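PDB 5MZ8: ALDH21) from Physcomitrella patens subsp. patens, which binds NADP(+) and probably oxidises D-glyceraldehyde 3-phosphate to 3-phosphoglycerate without phosphorylating it, as a member of the aldehyde dehydrogenase family. Local coordinates for residues R325-E330 with L421-S426; I293-V298 with I446-L451. One frame throughout, in Å; residues are numbered along the deposited sequence.

Overall arrangement
Contacts 1 and 2 lie in one sheet, their centres about 13 Å apart. Strands 419-425, 323-329, 290-294 and 443-447 follow one another across it in parallel; contact 1 joins the first two and contact 2 the last two. Between them the middle strands pair through Val-294 N and Tyr-327 O, 2.8 Å apart, while Tyr-425 reaches over to set its OH 2.7 Å from Asp-295 OD1. Along the chain, contact 1 is nested inside the loop closed by contact 2. The Arg-325 side chain of contact 1 comes to about 9 Å from that of Glu-414, which binds NADP(+); contact 2 is remote from the known cofactor and succinate positions.

Contact 1: R325-E330 with L421-S426; sequences RLYVHE and LLYKYS
Leu-421, where strands 323-329 and 419-425 already run in parallel, accepts Leu-326 N on its O at 2.8 Å. On the face that helix 333-346 packs against, Leu-422 turns its CD1 methyl to Val-328 CG2, 3.8 Å away, while it lies alongside Leu-326 with both side chains pointing the same way. Tyr-423 uses its backbone twice, its N donating to Leu-326 O and its O accepting from Val-328 N. Its ring runs beside that of Tyr-327 with the planes only 13° apart, yet the two are slid so far (centroids 5.2 Å apart) that they barely overlap, and CD2 of Tyr-423 meets CE1 of Tyr-327 at 3.6 Å. The hydroxyls part company: Arg-325 NH2 donates to Tyr-327 OH over 2.8 Å, whereas Tyr-423 OH bonds to Val-404 O. Lys-424 lays its CG against Glu-330 CA at 3.8 Å. Tyr-425 has CG wedged between its backbone N and carbonyl carbon (chi1 70°), which folds the ring back over the neighbouring strand. His-329 CA sits over one ring face, 3.9 Å from the centroid in a CH-pi contact, and the imidazole turns its edge to the phenol face in an offset edge-to-face pair, nearest Tyr-425 CE1, with the planes at 73°. The phenol OH goes on to Asp-295. With an alanine here, ring and hydroxyl are gone, and Asp-295 OD1 would probably lose this hydrogen-bond partner while a gap opened beside His-329 CA and CB. Finally, Tyr-425 O takes Glu-330 N at 2.9 Å, the bond that completes the bridge of His-329 with Tyr-425. The chemistry is thus two-sided: aliphatic packing on the Leu-422 face, and on the Tyr-423 face aromatic rings that pack on the sheet while their hydroxyls find polar partners in Arg-325, Val-404 and Asp-295.

Contact 2: I293-V298 with I446-L451; sequences IVDDYV and IFTKDL. With EDO (1,2-ethanediol), chain F.
An ST turn and a helix N-cap follow directly on the end of a parallel strand pair, where Phe-447 N donates to Ile-293 O at 2.8 Å and Phe-447 O accepts Asp-295 N in its carbonyl plane. The Phe-447 ring lies beside Val-294, its CD1 4.1 Å from Val-294 CG2, and the chain that continues from strand 290-294 curls round it: Asp-296 O comes to 3.4 Å from Phe-447 CB, and Val-298 O lies at the ring edge, in its plane. Helix 301-312 packs on the same ring through Thr-304 and Arg-307. In the sheet of this aldehyde dehydrogenase fold, strand 443-447 runs on through helix 451-460 to the neighbouring parallel strand 465-468, a beta-alpha-beta crossover, and residues 448-450 form its first bend. There Thr-448 OG1, anti to its own backbone nitrogen (chi1 -169°), accepts Asp-450 N at 3.1 Å, closing the ST turn, while Asp-450 OD1 caps Lys-453 N. Asp-296 grips the bend from across: its OD2 accepts Lys-449 N at 3.0 Å on the anti side, 34° out of the carboxylate plane. Its OD1 forms a salt bridge with Arg-331 and also accepts O2 of an ethanediol, probably from the crystallisation liquor. That oxygen in turn receives Tyr-297 N at 2.9 Å and, at the end of the extended lysine chain, Lys-449 NZ at 3.1 Å. The diol carbon C2 rests over one face of the Tyr-297 ring, and Lys-449 CE passes 3.3 Å from Tyr-297 O. Backbone groups of Lys-449 and Leu-451 hydrogen-bond to a second subunit.

Contact 1: R325-E330 with L421-S426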
# COMPACT_ATOMS: atom_id res chain seq x y z
N ARG A 325 -3.03 -36.49 -2.58
CA ARG A 325 -1.75 -37.17 -2.37
C ARG A 325 -1.15 -36.84 -1.01
O ARG A 325 -1.13 -35.67 -0.58
CB ARG A 325 -0.77 -36.80 -3.50
CG ARG A 325 -1.27 -37.19 -4.91
CD ARG A 325 -0.29 -36.77 -5.98
NE ARG A 325 -0.29 -35.32 -6.23
CZ ARG A 325 0.81 -34.58 -6.34
NH1 ARG A 325 0.71 -33.29 -6.61
NH2 ARG A 325 2.00 -35.13 -6.19
N LEU A 326 -0.73 -37.89 -0.29
CA LEU A 326 -0.15 -37.75 1.03
C LEU A 326 1.23 -38.39 1.09
O LEU A 326 1.37 -39.59 0.84
CB LEU A 326 -1.12 -38.32 2.08
CG LEU A 326 -0.67 -38.36 3.55
CD1 LEU A 326 -0.24 -36.96 4.06
CD2 LEU A 326 -1.76 -38.96 4.43
N TYR A 327 2.26 -37.56 1.38
CA TYR A 327 3.67 -37.93 1.47
C TYR A 327 4.08 -37.86 2.93
O TYR A 327 4.00 -36.80 3.54
CB TYR A 327 4.55 -37.00 0.57
CG TYR A 327 4.14 -37.07 -0.88
CD1 TYR A 327 4.66 -38.06 -1.73
CD2 TYR A 327 3.17 -36.21 -1.40
CE1 TYR A 327 4.24 -38.17 -3.05
CE2 TYR A 327 2.74 -36.32 -2.72
CZ TYR A 327 3.27 -37.30 -3.54
OH TYR A 327 2.86 -37.41 -4.84
N VAL A 328 4.45 -39.01 3.51
CA VAL A 328 4.82 -39.12 4.92
C VAL A 328 6.29 -39.55 5.05
O VAL A 328 6.72 -40.46 4.34
CB VAL A 328 3.88 -40.07 5.71
CG1 VAL A 328 4.19 -40.04 7.20
CG2 VAL A 328 2.41 -39.72 5.48
N HIS A 329 7.05 -38.91 5.96
CA HIS A 329 8.45 -39.27 6.17
C HIS A 329 8.55 -40.69 6.74
O HIS A 329 7.75 -41.08 7.61
CB HIS A 329 9.20 -38.23 7.02
CG HIS A 329 10.65 -38.55 7.20
ND1 HIS A 329 11.10 -39.28 8.29
CD2 HIS A 329 11.71 -38.29 6.40
CE1 HIS A 329 12.41 -39.40 8.14
NE2 HIS A 329 12.82 -38.83 7.01
N GLU A 330 9.50 -41.48 6.18
CA GLU A 330 9.84 -42.86 6.51
C GLU A 330 9.81 -43.16 8.02
O GLU A 330 9.29 -44.20 8.40
CB GLU A 330 11.20 -43.19 5.87
CG GLU A 330 12.16 -44.04 6.67
CD GLU A 330 13.55 -43.45 6.77
OE1 GLU A 330 13.90 -42.95 7.87
OE2 GLU A 330 14.28 -43.46 5.76
N LEU A 421 -4.07 -40.96 -1.93
CA LEU A 421 -2.94 -41.77 -2.37
C LEU A 421 -1.77 -41.55 -1.42
O LEU A 421 -1.25 -40.44 -1.32
CB LEU A 421 -2.53 -41.47 -3.82
CG LEU A 421 -3.61 -41.54 -4.91
CD1 LEU A 421 -2.97 -41.48 -6.26
CD2 LEU A 421 -4.44 -42.81 -4.82
N LEU A 422 -1.43 -42.60 -0.65
CA LEU A 422 -0.38 -42.58 0.36
C LEU A 422 0.96 -43.00 -0.22
O LEU A 422 1.04 -43.97 -0.97
CB LEU A 422 -0.78 -43.47 1.57
CG LEU A 422 0.18 -43.61 2.76
CD1 LEU A 422 0.38 -42.29 3.51
CD2 LEU A 422 -0.31 -44.65 3.74
N TYR A 423 2.01 -42.24 0.14
CA TYR A 423 3.38 -42.47 -0.28
C TYR A 423 4.33 -42.19 0.88
O TYR A 423 4.03 -41.37 1.75
CB TYR A 423 3.75 -41.57 -1.46
CG TYR A 423 2.88 -41.73 -2.69
CD1 TYR A 423 3.12 -42.74 -3.61
CD2 TYR A 423 1.86 -40.83 -2.96
CE1 TYR A 423 2.34 -42.87 -4.76
CE2 TYR A 423 1.09 -40.93 -4.12
CZ TYR A 423 1.33 -41.96 -5.01
OH TYR A 423 0.56 -42.10 -6.14
N LYS A 424 5.48 -42.85 0.85
CA LYS A 424 6.57 -42.69 1.82
C LYS A 424 7.70 -41.95 1.13
O LYS A 424 7.86 -42.06 -0.09
CB LYS A 424 7.06 -44.09 2.26
CG LYS A 424 8.00 -44.08 3.47
CD LYS A 424 8.19 -45.47 4.07
CE LYS A 424 9.19 -46.32 3.35
NZ LYS A 424 9.33 -47.64 4.01
N TYR A 425 8.48 -41.15 1.89
CA TYR A 425 9.68 -40.47 1.37
C TYR A 425 10.80 -40.54 2.39
O TYR A 425 10.54 -40.75 3.59
CB TYR A 425 9.42 -39.02 0.88
CG TYR A 425 9.13 -38.03 1.99
CD1 TYR A 425 10.17 -37.37 2.65
CD2 TYR A 425 7.82 -37.72 2.34
CE1 TYR A 425 9.90 -36.47 3.68
CE2 TYR A 425 7.55 -36.81 3.36
CZ TYR A 425 8.59 -36.19 4.02
OH TYR A 425 8.30 -35.31 5.02
N SER A 426 12.04 -40.40 1.92
CA SER A 426 13.21 -40.44 2.78
C SER A 426 13.92 -39.07 2.78
O SER A 426 14.57 -38.73 3.76
CB SER A 426 14.16 -41.54 2.31
OG SER A 426 15.47 -41.32 2.81

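Contact 2: I293-V298 with I446-L451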
# COMPACT_ATOMS: atom_id res chain seq x y z
N ILE A 293 2.70 -32.86 2.70
CA ILE A 293 3.93 -33.43 3.28
C ILE A 293 3.74 -33.54 4.80
O ILE A 293 3.37 -32.56 5.43
CB ILE A 293 5.19 -32.60 2.94
CG1 ILE A 293 5.50 -32.63 1.44
CG2 ILE A 293 6.41 -33.07 3.75
CD1 ILE A 293 6.70 -31.78 1.02
N VAL A 294 3.98 -34.71 5.37
CA VAL A 294 3.97 -34.92 6.81
C VAL A 294 5.42 -35.23 7.22
O VAL A 294 5.92 -36.33 6.98
CB VAL A 294 2.94 -35.97 7.31
CG1 VAL A 294 3.11 -36.24 8.81
CG2 VAL A 294 1.51 -35.52 6.99
N ASP A 295 6.10 -34.20 7.76
CA ASP A 295 7.49 -34.29 8.20
C ASP A 295 7.60 -34.25 9.72
O ASP A 295 8.66 -34.56 10.26
CB ASP A 295 8.35 -33.20 7.54
CG ASP A 295 9.83 -33.56 7.46
OD1 ASP A 295 10.17 -34.55 6.77
OD2 ASP A 295 10.64 -32.85 8.09
N ASP A 296 6.49 -33.91 10.40
CA ASP A 296 6.33 -33.82 11.86
C ASP A 296 4.84 -33.88 12.21
O ASP A 296 3.99 -33.78 11.31
CB ASP A 296 6.89 -32.46 12.38
CG ASP A 296 8.39 -32.40 12.60
OD1 ASP A 296 8.92 -33.26 13.34
OD2 ASP A 296 9.02 -31.43 12.10
N TYR A 297 4.53 -34.00 13.52
CA TYR A 297 3.15 -33.97 14.02
C TYR A 297 2.99 -32.59 14.66
O TYR A 297 3.69 -32.29 15.64
CB TYR A 297 2.90 -35.09 15.06
CG TYR A 297 3.23 -36.50 14.60
CD1 TYR A 297 3.09 -36.88 13.27
CD2 TYR A 297 3.61 -37.48 15.52
CE1 TYR A 297 3.40 -38.17 12.85
CE2 TYR A 297 3.89 -38.78 15.11
CZ TYR A 297 3.78 -39.12 13.77
OH TYR A 297 4.06 -40.41 13.37
N VAL A 298 2.15 -31.72 14.08
CA VAL A 298 1.99 -30.37 14.62
C VAL A 298 0.52 -30.04 15.01
O VAL A 298 -0.32 -29.90 14.12
CB VAL A 298 2.60 -29.25 13.72
CG1 VAL A 298 2.61 -27.90 14.46
CG2 VAL A 298 4.02 -29.61 13.23
N ILE A 446 1.86 -28.71 4.27
CA ILE A 446 3.13 -29.14 4.89
C ILE A 446 3.05 -29.11 6.42
O ILE A 446 2.75 -28.07 7.00
CB ILE A 446 4.41 -28.40 4.35
CG1 ILE A 446 5.66 -28.81 5.18
CG2 ILE A 446 4.22 -26.87 4.30
CD1 ILE A 446 6.99 -28.42 4.66
N PHE A 447 3.33 -30.27 7.05
CA PHE A 447 3.41 -30.36 8.50
C PHE A 447 4.89 -30.40 8.85
O PHE A 447 5.57 -31.36 8.48
CB PHE A 447 2.66 -31.59 9.07
CG PHE A 447 1.17 -31.40 9.17
CD1 PHE A 447 0.34 -31.71 8.10
CD2 PHE A 447 0.59 -30.92 10.34
CE1 PHE A 447 -1.05 -31.54 8.19
CE2 PHE A 447 -0.80 -30.74 10.43
CZ PHE A 447 -1.60 -31.05 9.35
N THR A 448 5.39 -29.34 9.51
CA THR A 448 6.80 -29.25 9.91
C THR A 448 6.97 -28.35 11.12
O THR A 448 6.24 -27.37 11.27
CB THR A 448 7.74 -28.84 8.72
OG1 THR A 448 9.11 -29.01 9.11
CG2 THR A 448 7.51 -27.41 8.22
N LYS A 449 7.97 -28.67 11.95
CA LYS A 449 8.39 -27.88 13.11
C LYS A 449 9.66 -27.10 12.74
O LYS A 449 10.12 -26.26 13.52
CB LYS A 449 8.68 -28.80 14.31
CG LYS A 449 7.45 -29.41 14.95
CD LYS A 449 7.85 -30.47 15.93
CE LYS A 449 6.65 -31.10 16.58
NZ LYS A 449 7.02 -32.30 17.37
N ASP A 450 10.23 -27.40 11.55
CA ASP A 450 11.47 -26.84 11.02
C ASP A 450 11.24 -25.53 10.27
O ASP A 450 10.52 -25.49 9.27
CB ASP A 450 12.18 -27.88 10.14
CG ASP A 450 13.63 -27.57 9.78
OD1 ASP A 450 13.87 -26.57 9.10
OD2 ASP A 450 14.49 -28.43 10.05
N LEU A 451 11.86 -24.46 10.76
CA LEU A 451 11.76 -23.11 10.19
C LEU A 451 12.18 -23.08 8.71
O LEU A 451 11.46 -22.52 7.89
CB LEU A 451 12.60 -22.15 11.06
CG LEU A 451 12.92 -20.77 10.51
CD1 LEU A 451 11.73 -19.83 10.62
CD2 LEU A 451 14.15 -20.19 11.19
C1 EDO F . 7.77 -36.34 16.53
O1 EDO F . 7.99 -37.74 16.57
C2 EDO F . 7.19 -35.93 15.16
O2 EDO F . 6.82 -34.56 15.20